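Local coordinates for protein beta-phenylalanine aminotransferase (Variovorax paradoxus, PDB 4AO9) that probably transfers the amino group of beta-phenylalanine to a keto acid acceptor, using pyridoxal-5'-phosphate as cofactor, as a class III aminotransferase, at residues A[257-262]-A[278-283]; A[140-145]-A[272-277]. One frame throughout, in Å; residues are numbered along the deposited sequence.

Contact 1 of 2, residues A[257-262]-A[278-283]; sequences LVFDEV and IRSDLT. With PLP (pyridoxal-5'-phosphate), chain C.
Asp281 reaches across to the start of the pairing and takes the backbone N-H of Leu257 on OD2, with Leu257 N 2.8 Å from Asp281 OD2 and the bond nearly straight. The nitrogen arrives on the anti side of the carboxylate. Salt bridges from Arg247 to OD2 and from Arg301 to OD1 flank this buried acid and probably keep it charged.

Two parallel strands run together, Val258 beside Leu282 and Phe259 beside Thr283, and Phe259 N bonds Leu282 O at 3.1 Å. That oxygen has a second donor: Ser280 OG, tucked between its own backbone N and carbonyl carbon (chi1 57°), lies 2.8 Å from Leu282 O. The hydroxyl comes from the face of the carbonyl plane opposite Phe259 N, well above the plane. Ser280 CB meanwhile meets the Phe259 ring obliquely, 3.5 Å from CD2. Leu257 CD2 lies over one face of that ring, offset toward its rim, the carbonyl of Ile278 stands in plane at its edge, and Ile278 CG2 abuts CZ. On the other side of the sheet, Val258 CG2 packs 3.9 Å from Leu282 CB.

At the end of the pairing, a water donates to both Glu261 OE2 and Thr283 OG1, while Thr264 holds Glu261 OE1. Asp260 turns away from strand 282-286 with its carboxylate anti to the backbone N (chi1 180°), which sends OD2 to within 2.8 Å of N1 of the cofactor. Asp260 OD1 accepts from Val262 N in an Asx turn, fixing the carboxylate's rotation, and His180 and Asn156 also bond OD2. Val262 lies over the pyridine ring, CG1 3.5 Å from C4. An aspartate at the pyridine nitrogen is the fold type I arrangement, consistent with a ring that serves as an electron sink during transamination.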
loop_
_atom_site.group_PDB
_atom_site.type_symbol
_atom_site.label_atom_id
_atom_site.label_comp_id
_atom_site.label_asym_id
_atom_site.label_seq_id
_atom_site.Cartn_x
_atom_site.Cartn_y
_atom_site.Cartn_z
ATOM N N LEU A 257 -16.469 14.621 9.009
ATOM C CA LEU A 257 -16.968 13.967 7.804
ATOM C C LEU A 257 -15.778 13.697 6.908
ATOM O O LEU A 257 -14.969 14.596 6.657
ATOM C CB LEU A 257 -17.969 14.857 7.056
ATOM C CG LEU A 257 -18.521 14.379 5.712
ATOM C CD1 LEU A 257 -19.402 13.137 5.886
ATOM C CD2 LEU A 257 -19.305 15.519 5.057
ATOM N N VAL A 258 -15.659 12.455 6.450
ATOM C CA VAL A 258 -14.599 12.077 5.513
ATOM C C VAL A 258 -15.241 11.580 4.227
ATOM O O VAL A 258 -16.021 10.614 4.238
ATOM C CB VAL A 258 -13.664 10.994 6.104
ATOM C CG1 VAL A 258 -12.621 10.562 5.069
ATOM C CG2 VAL A 258 -12.998 11.490 7.388
ATOM N N PHE A 259 -14.952 12.277 3.128
ATOM C CA PHE A 259 -15.347 11.779 1.821
ATOM C C PHE A 259 -14.236 10.933 1.213
ATOM O O PHE A 259 -13.102 11.406 1.008
ATOM C CB PHE A 259 -15.682 12.917 0.853
ATOM C CG PHE A 259 -17.066 13.519 1.015
ATOM C CD1 PHE A 259 -18.187 12.748 1.325
ATOM C CD2 PHE A 259 -17.238 14.876 0.775
ATOM C CE1 PHE A 259 -19.457 13.331 1.424
ATOM C CE2 PHE A 259 -18.503 15.472 0.888
ATOM C CZ PHE A 259 -19.602 14.706 1.213
ATOM N N ASP A 260 -14.596 9.695 0.891
ATOM C CA ASP A 260 -13.729 8.819 0.125
ATOM C C ASP A 260 -13.938 9.149 -1.348
ATOM O O ASP A 260 -14.931 8.732 -1.943
ATOM C CB ASP A 260 -14.075 7.353 0.439
ATOM C CG ASP A 260 -13.211 6.369 -0.334
ATOM O OD1 ASP A 260 -12.574 6.766 -1.329
ATOM O OD2 ASP A 260 -13.171 5.192 0.060
ATOM N N GLU A 261 -13.004 9.915 -1.911
ATOM C CA GLU A 261 -13.056 10.278 -3.334
ATOM C C GLU A 261 -11.991 9.542 -4.134
ATOM O O GLU A 261 -11.580 9.981 -5.210
ATOM C CB GLU A 261 -12.980 11.800 -3.534
ATOM C CG GLU A 261 -14.169 12.557 -2.917
ATOM C CD GLU A 261 -14.604 13.728 -3.754
ATOM O OE1 GLU A 261 -15.263 13.495 -4.782
ATOM O OE2 GLU A 261 -14.254 14.865 -3.398
ATOM N N VAL A 262 -11.597 8.368 -3.650
ATOM C CA VAL A 262 -10.627 7.561 -4.409
ATOM C C VAL A 262 -11.120 7.348 -5.840
ATOM O O VAL A 262 -10.339 7.431 -6.783
ATOM C CB VAL A 262 -10.315 6.221 -3.698
ATOM C CG1 VAL A 262 -9.534 5.267 -4.618
ATOM C CG2 VAL A 262 -9.548 6.468 -2.396
ATOM N N ILE A 278 -20.411 20.266 -1.066
ATOM C CA ILE A 278 -20.331 19.780 0.310
ATOM C C ILE A 278 -18.873 19.582 0.698
ATOM O O ILE A 278 -18.133 18.838 0.037
ATOM C CB ILE A 278 -21.138 18.475 0.528
ATOM C CG1 ILE A 278 -22.584 18.668 0.053
ATOM C CG2 ILE A 278 -21.092 18.055 2.009
ATOM C CD1 ILE A 278 -23.386 17.388 -0.059
ATOM N N ARG A 279 -18.473 20.250 1.773
ATOM C CA ARG A 279 -17.090 20.242 2.247
ATOM C C ARG A 279 -16.905 19.202 3.342
ATOM O O ARG A 279 -17.508 19.315 4.404
ATOM C CB ARG A 279 -16.696 21.624 2.784
ATOM C CG ARG A 279 -15.316 21.675 3.451
ATOM C CD ARG A 279 -14.221 22.017 2.456
ATOM N NE ARG A 279 -13.970 23.457 2.351
ATOM C CZ ARG A 279 -12.829 24.066 2.687
ATOM N NH1 ARG A 279 -11.794 23.379 3.152
ATOM N NH2 ARG A 279 -12.718 25.380 2.545
ATOM N N SER A 280 -16.073 18.196 3.084
ATOM C CA SER A 280 -15.673 17.259 4.142
ATOM C C SER A 280 -14.444 17.762 4.900
ATOM O O SER A 280 -13.656 18.552 4.386
ATOM C CB SER A 280 -15.409 15.875 3.549
ATOM O OG SER A 280 -14.413 15.945 2.536
ATOM N N ASP A 281 -14.294 17.290 6.138
ATOM C CA ASP A 281 -13.135 17.622 6.961
ATOM C C ASP A 281 -11.846 16.978 6.469
ATOM O O ASP A 281 -10.772 17.579 6.578
ATOM C CB ASP A 281 -13.398 17.228 8.408
ATOM C CG ASP A 281 -14.595 17.941 8.973
ATOM O OD1 ASP A 281 -14.428 19.108 9.397
ATOM O OD2 ASP A 281 -15.694 17.357 8.960
ATOM N N LEU A 282 -11.965 15.767 5.924
ATOM C CA LEU A 282 -10.867 15.081 5.234
ATOM C C LEU A 282 -11.404 14.491 3.944
ATOM O O LEU A 282 -12.618 14.247 3.817
ATOM C CB LEU A 282 -10.253 13.956 6.086
ATOM C CG LEU A 282 -9.624 14.357 7.424
ATOM C CD1 LEU A 282 -9.292 13.104 8.226
ATOM C CD2 LEU A 282 -8.370 15.201 7.231
ATOM N N THR A 283 -10.488 14.242 3.010
ATOM C CA THR A 283 -10.786 13.610 1.743
ATOM C C THR A 283 -9.679 12.604 1.468
ATOM O O THR A 283 -8.499 12.900 1.685
ATOM C CB THR A 283 -10.795 14.651 0.620
ATOM O OG1 THR A 283 -11.845 15.596 0.880
ATOM C CG2 THR A 283 -11.034 13.994 -0.747
HETATM N N1 PLP C . -12.055 3.480 -1.910
HETATM C C2 PLP C . -12.666 3.482 -3.094
HETATM C C2A PLP C . -13.967 4.279 -3.208
HETATM C C3 PLP C . -12.113 2.790 -4.176
HETATM O O3 PLP C . -12.707 2.822 -5.270
HETATM C C4 PLP C . -10.913 2.072 -4.051
HETATM C C4A PLP C . -10.249 1.311 -5.216
HETATM C C5 PLP C . -10.329 2.077 -2.764
HETATM C C6 PLP C . -10.927 2.789 -1.724
HETATM C C5A PLP C . -9.024 1.311 -2.475
HETATM O O4P PLP C . -7.901 1.739 -3.124
HETATM P P PLP C . -6.697 0.681 -3.290
HETATM O O1P PLP C . -7.228 -0.487 -4.205
HETATM O O2P PLP C . -6.316 0.117 -1.876
HETATM O O3P PLP C . -5.562 1.460 -3.865
HETATM O O HOH W 1 -14.050 15.898 -0.820
#

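Contact 2 of 2, residues A[140-145]-A[272-277]; sequences FPQIEQ and LANKLG
Gln142 and Asn274 meet through their amides: Asn274 ND2 donates to Gln142 OE1 at 2.9 Å, approaching the oxygen from the side (C=O...N angle 109°) and tilted from the carbonyl plane. The two amide planes stand 76° apart, so they do not lie flat against each other as a two-bond amide pair would. Gln142 NE2 instead donates to a water, which also takes the backbone N-H of Asn274, with both Gln142 NE2 and Asn274 N 2.9 Å from that water. Gln142 thus binds the Asn274 side chain directly and its backbone N-H through the water. Pro141 CD sits against Asn274 ND2 at 4.0 Å.

Behind these groups, the glutamine chain folds back over its own backbone at chi1 (68°) and bends again at chi2, and its loop is folded by a type I turn closed by Ile143 N to Phe140 O. On the other side, Asn274 ND2 also donates to the carbonyl of His270, which anchors the side chain. The short helix 272-276 then ends in a Schellman motif with Gly277 at the C-prime position; it is the helix of the beta-alpha-beta crossover between strands 256-260 and 282-286.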
loop_
_atom_site.group_PDB
_atom_site.type_symbol
_atom_site.label_atom_id
_atom_site.label_comp_id
_atom_site.label_asym_id
_atom_site.label_seq_id
_atom_site.Cartn_x
_atom_site.Cartn_y
_atom_site.Cartn_z
ATOM N N PHE A 140 -8.040 20.318 -5.508
ATOM C CA PHE A 140 -9.076 19.967 -4.548
ATOM C C PHE A 140 -8.869 20.831 -3.296
ATOM O O PHE A 140 -8.264 20.394 -2.314
ATOM C CB PHE A 140 -8.994 18.470 -4.206
ATOM C CG PHE A 140 -8.997 17.561 -5.413
ATOM C CD1 PHE A 140 -10.169 17.318 -6.125
ATOM C CD2 PHE A 140 -7.828 16.925 -5.824
ATOM C CE1 PHE A 140 -10.179 16.473 -7.234
ATOM C CE2 PHE A 140 -7.832 16.067 -6.927
ATOM C CZ PHE A 140 -9.007 15.848 -7.635
ATOM N N PRO A 141 -9.368 22.078 -3.326
ATOM C CA PRO A 141 -9.022 23.043 -2.280
ATOM C C PRO A 141 -9.519 22.712 -0.867
ATOM O O PRO A 141 -9.066 23.332 0.107
ATOM C CB PRO A 141 -9.628 24.354 -2.795
ATOM C CG PRO A 141 -9.763 24.158 -4.253
ATOM C CD PRO A 141 -10.107 22.716 -4.432
ATOM N N GLN A 142 -10.430 21.746 -0.748
ATOM C CA GLN A 142 -10.814 21.206 0.563
ATOM C C GLN A 142 -9.669 20.427 1.210
ATOM O O GLN A 142 -9.749 20.045 2.383
ATOM C CB GLN A 142 -12.064 20.320 0.461
ATOM C CG GLN A 142 -11.856 19.009 -0.302
ATOM C CD GLN A 142 -12.122 19.124 -1.795
ATOM O OE1 GLN A 142 -11.665 20.056 -2.467
ATOM N NE2 GLN A 142 -12.868 18.156 -2.324
ATOM N N ILE A 143 -8.605 20.203 0.436
ATOM C CA ILE A 143 -7.389 19.579 0.960
ATOM C C ILE A 143 -6.360 20.690 1.185
ATOM O O ILE A 143 -5.768 21.215 0.230
ATOM C CB ILE A 143 -6.858 18.496 0.002
ATOM C CG1 ILE A 143 -7.909 17.390 -0.167
ATOM C CG2 ILE A 143 -5.521 17.944 0.499
ATOM C CD1 ILE A 143 -7.543 16.342 -1.212
ATOM N N GLU A 144 -6.198 21.090 2.445
ATOM C CA GLU A 144 -5.276 22.173 2.808
ATOM C C GLU A 144 -3.853 21.645 2.905
ATOM O O GLU A 144 -2.902 22.322 2.483
ATOM C CB GLU A 144 -5.691 22.838 4.126
ATOM C CG GLU A 144 -7.057 23.495 4.022
ATOM C CD GLU A 144 -7.564 24.108 5.309
ATOM O OE1 GLU A 144 -7.016 23.868 6.407
ATOM O OE2 GLU A 144 -8.538 24.892 5.204
ATOM N N GLN A 145 -3.710 20.464 3.508
ATOM C CA GLN A 145 -2.457 19.706 3.471
ATOM C C GLN A 145 -2.796 18.239 3.308
ATOM O O GLN A 145 -3.911 17.815 3.618
ATOM C CB GLN A 145 -1.663 19.867 4.758
ATOM C CG GLN A 145 -1.192 21.279 5.043
ATOM C CD GLN A 145 -0.313 21.321 6.262
ATOM O OE1 GLN A 145 -0.541 20.600 7.236
ATOM N NE2 GLN A 145 0.721 22.139 6.206
ATOM N N LEU A 272 -16.199 15.178 -7.259
ATOM C CA LEU A 272 -17.640 15.163 -7.033
ATOM C C LEU A 272 -18.091 16.016 -5.846
ATOM O O LEU A 272 -19.062 16.752 -5.966
ATOM C CB LEU A 272 -18.153 13.725 -6.916
ATOM C CG LEU A 272 -19.681 13.566 -6.921
ATOM C CD1 LEU A 272 -20.322 14.213 -8.133
ATOM C CD2 LEU A 272 -20.056 12.100 -6.838
ATOM N N ALA A 273 -17.394 15.946 -4.715
ATOM C CA ALA A 273 -17.822 16.710 -3.539
ATOM C C ALA A 273 -17.876 18.208 -3.831
ATOM O O ALA A 273 -18.836 18.879 -3.438
ATOM C CB ALA A 273 -16.928 16.415 -2.342
ATOM N N ASN A 274 -16.882 18.716 -4.561
ATOM C CA ASN A 274 -16.897 20.128 -4.969
ATOM C C ASN A 274 -18.049 20.478 -5.896
ATOM O O ASN A 274 -18.651 21.552 -5.762
ATOM C CB ASN A 274 -15.558 20.556 -5.574
ATOM C CG ASN A 274 -14.505 20.776 -4.515
ATOM O OD1 ASN A 274 -14.802 21.286 -3.434
ATOM N ND2 ASN A 274 -13.271 20.372 -4.802
ATOM N N LYS A 275 -18.363 19.583 -6.831
ATOM C CA LYS A 275 -19.516 19.773 -7.718
ATOM C C LYS A 275 -20.824 19.868 -6.918
ATOM O O LYS A 275 -21.699 20.701 -7.228
ATOM C CB LYS A 275 -19.599 18.644 -8.745
ATOM C CG LYS A 275 -20.650 18.881 -9.829
ATOM C CD LYS A 275 -20.503 17.907 -10.979
ATOM C CE LYS A 275 -21.537 18.181 -12.073
ATOM N NZ LYS A 275 -22.900 17.762 -11.653
ATOM N N LEU A 276 -20.944 19.026 -5.892
ATOM C CA LEU A 276 -22.135 18.989 -5.033
ATOM C C LEU A 276 -22.176 20.129 -4.020
ATOM O O LEU A 276 -23.230 20.416 -3.440
ATOM C CB LEU A 276 -22.224 17.641 -4.305
ATOM C CG LEU A 276 -22.369 16.405 -5.199
ATOM C CD1 LEU A 276 -22.239 15.128 -4.384
ATOM C CD2 LEU A 276 -23.688 16.433 -6.005
ATOM N N GLY A 277 -21.027 20.759 -3.785
ATOM C CA GLY A 277 -20.917 21.858 -2.823
ATOM C C GLY A 277 -20.973 21.432 -1.367
ATOM O O GLY A 277 -21.525 22.143 -0.524
HETATM O O HOH W 2 -14.329 17.267 -4.687
#

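In the fold
Contact 1 pairs the two strands of a beta-alpha-beta unit, and contact 2 joins the helix that connects them to the earlier loop 140-145; the segments alternate along the chain and the centres lie only about 8 Å apart. Glu261 OE1 reaches Ala273 N at 3.2 Å, a probable hydrogen bond at the start of the helix. At its end Ile278 N probably bonds Ala273 O, also at 3.2 Å. Gln142 of contact 2 packs by its CB against Arg279 CD at 3.4 Å, and also touches Glu261 and Thr283. Contact 1 reaches the cofactor directly through Asp260 and Val262, whereas the side chain of Ala273 stays about 13 Å from it.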